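Local coordinates for Rio2 kinase (Chaetomium thermophilum, PDB 4GYI), which probably acts as an atypical RIO-family serine/threonine kinase and ATPase on the maturing pre-40S ribosomal subunit, binding ADP and magnesium in its active site, at residues A[201-211]-A[281-291]. Numbering follows the deposited sequence.
Sequences VSSVPDPASLY and IKRFFERRFHF
Tyr-211 and Phe-285 meet edge-to-face, in an aromatic cluster with Phe-291, where helix 207-211 runs nearly antiparallel (165°) to helix 281-289 in the protein-kinase-like RIO domain. The edge of Tyr-211 points at one face of Phe-285, with centroids 5.5 Å apart and planes at 68°, while Phe-289 CD2 lies over the opposite face. Phe-291 puts its CE2 over a face of Tyr-211, 3.6 Å from CG, with the two rings oblique. Having CG anti to the backbone N (chi1 176°) carries the tyrosine ring across to the other helix, where Ile-281 CG2 touches CD1 and CE1 and the extended Lys-282 chain runs by the hydroxyl; the lysine's NZ goes on to the carbonyl of Gly-297. Replacing Tyr-211 with an alanine takes the ring edge from over Phe-285 and would probably leave a gap beside Phe-291, letting that ring turn.

Farther along, Pro-207 CG rests 3.8 Å from Phe-289 CB, and Val-204 CG2 packs against CE1 and CZ of the same ring. Phe-289 is itself covered by its neighbour: chi1 sets Arg-288 CG over the centre of the Phe-289 ring, and the bend at chi2 turns the rest of the chain so that Phe-289 CE1 lies over the centre of one guanidinium face. This places NH2 for a nearly straight hydrogen bond to Val-201 O, 3.0 Å long, with the oxygen in the guanidinium plane; a water accepts from Val-204 N and, weakly, from the same NH2.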
loop_
_atom_site.group_PDB
_atom_site.type_symbol
_atom_site.label_atom_id
_atom_site.label_comp_id
_atom_site.label_asym_id
_atom_site.label_seq_id
_atom_site.Cartn_x
_atom_site.Cartn_y
_atom_site.Cartn_z
ATOM N N VAL A 201 -6.492 5.830 20.747
ATOM C CA VAL A 201 -5.745 6.506 21.809
ATOM C C VAL A 201 -6.645 6.629 23.034
ATOM O O VAL A 201 -7.788 7.085 22.933
ATOM C CB VAL A 201 -5.175 7.883 21.356
ATOM C CG1 VAL A 201 -6.284 8.920 21.207
ATOM C CG2 VAL A 201 -4.094 8.359 22.322
ATOM N N SER A 202 -6.151 6.160 24.177
ATOM C CA SER A 202 -7.018 5.995 25.343
ATOM C C SER A 202 -7.207 7.268 26.154
ATOM O O SER A 202 -8.260 7.455 26.757
ATOM C CB SER A 202 -6.559 4.843 26.241
ATOM O OG SER A 202 -5.232 5.034 26.706
ATOM N N SER A 203 -6.204 8.142 26.168
ATOM C CA SER A 203 -6.331 9.392 26.912
ATOM C C SER A 203 -5.432 10.499 26.389
ATOM O O SER A 203 -4.206 10.348 26.329
ATOM C CB SER A 203 -6.061 9.176 28.408
ATOM O OG SER A 203 -4.669 9.158 28.679
ATOM N N VAL A 204 -6.054 11.616 26.029
ATOM C CA VAL A 204 -5.317 12.815 25.665
ATOM C C VAL A 204 -5.718 13.977 26.573
ATOM O O VAL A 204 -6.787 14.565 26.410
ATOM C CB VAL A 204 -5.549 13.195 24.204
ATOM C CG1 VAL A 204 -4.802 14.481 23.863
ATOM C CG2 VAL A 204 -5.112 12.058 23.284
ATOM N N PRO A 205 -4.867 14.286 27.561
ATOM C CA PRO A 205 -5.158 15.389 28.482
ATOM C C PRO A 205 -5.089 16.754 27.797
ATOM O O PRO A 205 -5.766 17.661 28.257
ATOM C CB PRO A 205 -4.056 15.264 29.540
ATOM C CG PRO A 205 -3.621 13.834 29.464
ATOM C CD PRO A 205 -3.724 13.474 28.016
ATOM N N ASP A 206 -4.304 16.883 26.724
ATOM C CA ASP A 206 -4.153 18.153 25.996
ATOM C C ASP A 206 -4.433 18.017 24.490
ATOM O O ASP A 206 -3.511 17.947 23.681
ATOM C CB ASP A 206 -2.746 18.717 26.214
ATOM C CG ASP A 206 -2.572 20.116 25.635
ATOM O OD1 ASP A 206 -3.589 20.767 25.303
ATOM O OD2 ASP A 206 -1.409 20.569 25.530
ATOM N N PRO A 207 -5.716 17.977 24.111
ATOM C CA PRO A 207 -6.105 17.834 22.704
ATOM C C PRO A 207 -5.547 18.955 21.819
ATOM O O PRO A 207 -5.190 18.703 20.671
ATOM C CB PRO A 207 -7.634 17.924 22.751
ATOM C CG PRO A 207 -7.996 17.506 24.134
ATOM C CD PRO A 207 -6.881 17.985 25.014
ATOM N N ALA A 208 -5.460 20.165 22.358
ATOM C CA ALA A 208 -5.051 21.333 21.576
ATOM C C ALA A 208 -3.641 21.242 21.007
ATOM O O ALA A 208 -3.382 21.734 19.906
ATOM C CB ALA A 208 -5.210 22.623 22.406
ATOM N N SER A 209 -2.731 20.636 21.766
ATOM C CA SER A 209 -1.363 20.432 21.301
ATOM C C SER A 209 -1.319 19.427 20.173
ATOM O O SER A 209 -0.644 19.638 19.174
ATOM C CB SER A 209 -0.478 19.920 22.435
ATOM O OG SER A 209 -0.183 20.959 23.350
ATOM N N LEU A 210 -2.016 18.313 20.354
ATOM C CA LEU A 210 -2.025 17.274 19.335
ATOM C C LEU A 210 -2.682 17.811 18.056
ATOM O O LEU A 210 -2.163 17.607 16.961
ATOM C CB LEU A 210 -2.718 16.006 19.848
ATOM C CG LEU A 210 -2.873 14.859 18.841
ATOM C CD1 LEU A 210 -1.514 14.407 18.297
ATOM C CD2 LEU A 210 -3.648 13.681 19.441
ATOM N N TYR A 211 -3.809 18.507 18.215
ATOM C CA TYR A 211 -4.491 19.141 17.098
ATOM C C TYR A 211 -3.554 20.070 16.344
ATOM O O TYR A 211 -3.461 19.999 15.119
ATOM C CB TYR A 211 -5.706 19.913 17.585
ATOM C CG TYR A 211 -6.431 20.702 16.509
ATOM C CD1 TYR A 211 -7.412 20.109 15.730
ATOM C CD2 TYR A 211 -6.146 22.046 16.290
ATOM C CE1 TYR A 211 -8.091 20.831 14.763
ATOM C CE2 TYR A 211 -6.822 22.775 15.324
ATOM C CZ TYR A 211 -7.791 22.161 14.571
ATOM O OH TYR A 211 -8.461 22.870 13.617
ATOM N N ILE A 281 -9.947 15.848 10.573
ATOM C CA ILE A 281 -9.287 16.129 11.843
ATOM C C ILE A 281 -10.213 16.871 12.823
ATOM O O ILE A 281 -10.391 16.435 13.968
ATOM C CB ILE A 281 -8.001 16.942 11.618
ATOM C CG1 ILE A 281 -6.975 16.104 10.845
ATOM C CG2 ILE A 281 -7.430 17.426 12.933
ATOM C CD1 ILE A 281 -6.775 14.728 11.413
ATOM N N LYS A 282 -10.812 17.977 12.377
ATOM C CA LYS A 282 -11.723 18.739 13.233
ATOM C C LYS A 282 -12.876 17.864 13.727
ATOM O O LYS A 282 -13.184 17.857 14.917
ATOM C CB LYS A 282 -12.293 19.963 12.501
ATOM C CG LYS A 282 -11.262 21.035 12.207
ATOM C CD LYS A 282 -11.925 22.267 11.565
ATOM C CE LYS A 282 -10.878 23.286 11.130
ATOM N NZ LYS A 282 -11.419 24.524 10.495
ATOM N N ARG A 283 -13.515 17.135 12.813
ATOM C CA ARG A 283 -14.602 16.226 13.194
ATOM C C ARG A 283 -14.162 15.281 14.311
ATOM O O ARG A 283 -14.816 15.197 15.347
ATOM C CB ARG A 283 -15.077 15.399 12.004
ATOM C CG ARG A 283 -16.273 15.954 11.255
ATOM C CD ARG A 283 -16.802 14.894 10.293
ATOM N NE ARG A 283 -16.957 13.610 10.971
ATOM C CZ ARG A 283 -18.126 13.051 11.265
ATOM N NH1 ARG A 283 -19.258 13.650 10.918
ATOM N NH2 ARG A 283 -18.166 11.883 11.894
ATOM N N PHE A 284 -13.046 14.584 14.097
ATOM C CA PHE A 284 -12.543 13.648 15.090
ATOM C C PHE A 284 -12.307 14.320 16.446
ATOM O O PHE A 284 -12.781 13.842 17.477
ATOM C CB PHE A 284 -11.265 12.954 14.613
ATOM C CG PHE A 284 -10.674 12.041 15.642
ATOM C CD1 PHE A 284 -11.241 10.798 15.885
ATOM C CD2 PHE A 284 -9.580 12.443 16.400
ATOM C CE1 PHE A 284 -10.708 9.948 16.845
ATOM C CE2 PHE A 284 -9.048 11.621 17.368
ATOM C CZ PHE A 284 -9.602 10.357 17.585
ATOM N N PHE A 285 -11.611 15.448 16.433
ATOM C CA PHE A 285 -11.352 16.187 17.660
ATOM C C PHE A 285 -12.610 16.708 18.322
ATOM O O PHE A 285 -12.626 16.956 19.518
ATOM C CB PHE A 285 -10.354 17.312 17.422
ATOM C CG PHE A 285 -8.938 16.851 17.511
ATOM C CD1 PHE A 285 -8.140 17.222 18.568
ATOM C CD2 PHE A 285 -8.426 15.979 16.562
ATOM C CE1 PHE A 285 -6.835 16.764 18.658
ATOM C CE2 PHE A 285 -7.128 15.527 16.647
ATOM C CZ PHE A 285 -6.334 15.915 17.694
ATOM N N GLU A 286 -13.675 16.844 17.552
ATOM C CA GLU A 286 -14.904 17.350 18.120
ATOM C C GLU A 286 -15.645 16.207 18.802
ATOM O O GLU A 286 -16.087 16.346 19.942
ATOM C CB GLU A 286 -15.758 18.022 17.049
ATOM C CG GLU A 286 -16.782 18.995 17.587
ATOM C CD GLU A 286 -17.980 18.306 18.204
ATOM O OE1 GLU A 286 -18.275 17.158 17.799
ATOM O OE2 GLU A 286 -18.626 18.910 19.093
ATOM N N ARG A 287 -15.770 15.070 18.120
ATOM C CA ARG A 287 -16.507 13.946 18.699
ATOM C C ARG A 287 -15.734 13.169 19.775
ATOM O O ARG A 287 -16.329 12.697 20.746
ATOM C CB ARG A 287 -17.080 13.011 17.620
ATOM C CG ARG A 287 -16.122 12.659 16.502
ATOM C CD ARG A 287 -16.771 11.750 15.452
ATOM N NE ARG A 287 -15.905 11.534 14.287
ATOM C CZ ARG A 287 -15.003 10.558 14.177
ATOM N NH1 ARG A 287 -14.829 9.687 15.162
ATOM N NH2 ARG A 287 -14.270 10.451 13.076
ATOM N N ARG A 288 -14.416 13.058 19.622
ATOM C CA ARG A 288 -13.608 12.257 20.550
ATOM C C ARG A 288 -13.129 13.013 21.802
ATOM O O ARG A 288 -13.160 12.467 22.906
ATOM C CB ARG A 288 -12.437 11.588 19.811
ATOM C CG ARG A 288 -11.395 10.916 20.708
ATOM C CD ARG A 288 -11.934 9.730 21.502
ATOM N NE ARG A 288 -10.898 9.167 22.375
ATOM C CZ ARG A 288 -10.772 9.426 23.680
ATOM N NH1 ARG A 288 -11.626 10.238 24.296
ATOM N NH2 ARG A 288 -9.789 8.867 24.375
ATOM N N PHE A 289 -12.696 14.261 21.643
ATOM C CA PHE A 289 -12.208 15.028 22.796
ATOM C C PHE A 289 -13.041 16.277 23.088
ATOM O O PHE A 289 -12.691 17.062 23.969
ATOM C CB PHE A 289 -10.749 15.439 22.606
ATOM C CG PHE A 289 -9.857 14.326 22.136
ATOM C CD1 PHE A 289 -9.532 13.275 22.978
ATOM C CD2 PHE A 289 -9.339 14.338 20.856
ATOM C CE1 PHE A 289 -8.712 12.260 22.549
ATOM C CE2 PHE A 289 -8.517 13.334 20.421
ATOM C CZ PHE A 289 -8.207 12.284 21.263
ATOM N N HIS A 290 -14.135 16.451 22.351
ATOM C CA HIS A 290 -14.983 17.627 22.500
ATOM C C HIS A 290 -14.152 18.897 22.427
ATOM O O HIS A 290 -14.325 19.824 23.217
ATOM C CB HIS A 290 -15.793 17.537 23.792
ATOM C CG HIS A 290 -16.607 16.289 23.880
ATOM N ND1 HIS A 290 -17.789 16.124 23.189
ATOM C CD2 HIS A 290 -16.385 15.123 24.531
ATOM C CE1 HIS A 290 -18.272 14.918 23.430
ATOM N NE2 HIS A 290 -17.439 14.290 24.241
ATOM N N PHE A 291 -13.232 18.904 21.469
ATOM C CA PHE A 291 -12.342 20.031 21.244
ATOM C C PHE A 291 -12.640 20.678 19.907
ATOM O O PHE A 291 -12.864 20.002 18.900
ATOM C CB PHE A 291 -10.886 19.582 21.257
ATOM C CG PHE A 291 -9.928 20.660 20.865
ATOM C CD1 PHE A 291 -9.488 21.579 21.798
ATOM C CD2 PHE A 291 -9.469 20.761 19.559
ATOM C CE1 PHE A 291 -8.606 22.588 21.437
ATOM C CE2 PHE A 291 -8.584 21.767 19.190
ATOM C CZ PHE A 291 -8.154 22.678 20.125
HETATM O O HOH W 1 -9.021 11.051 26.463
#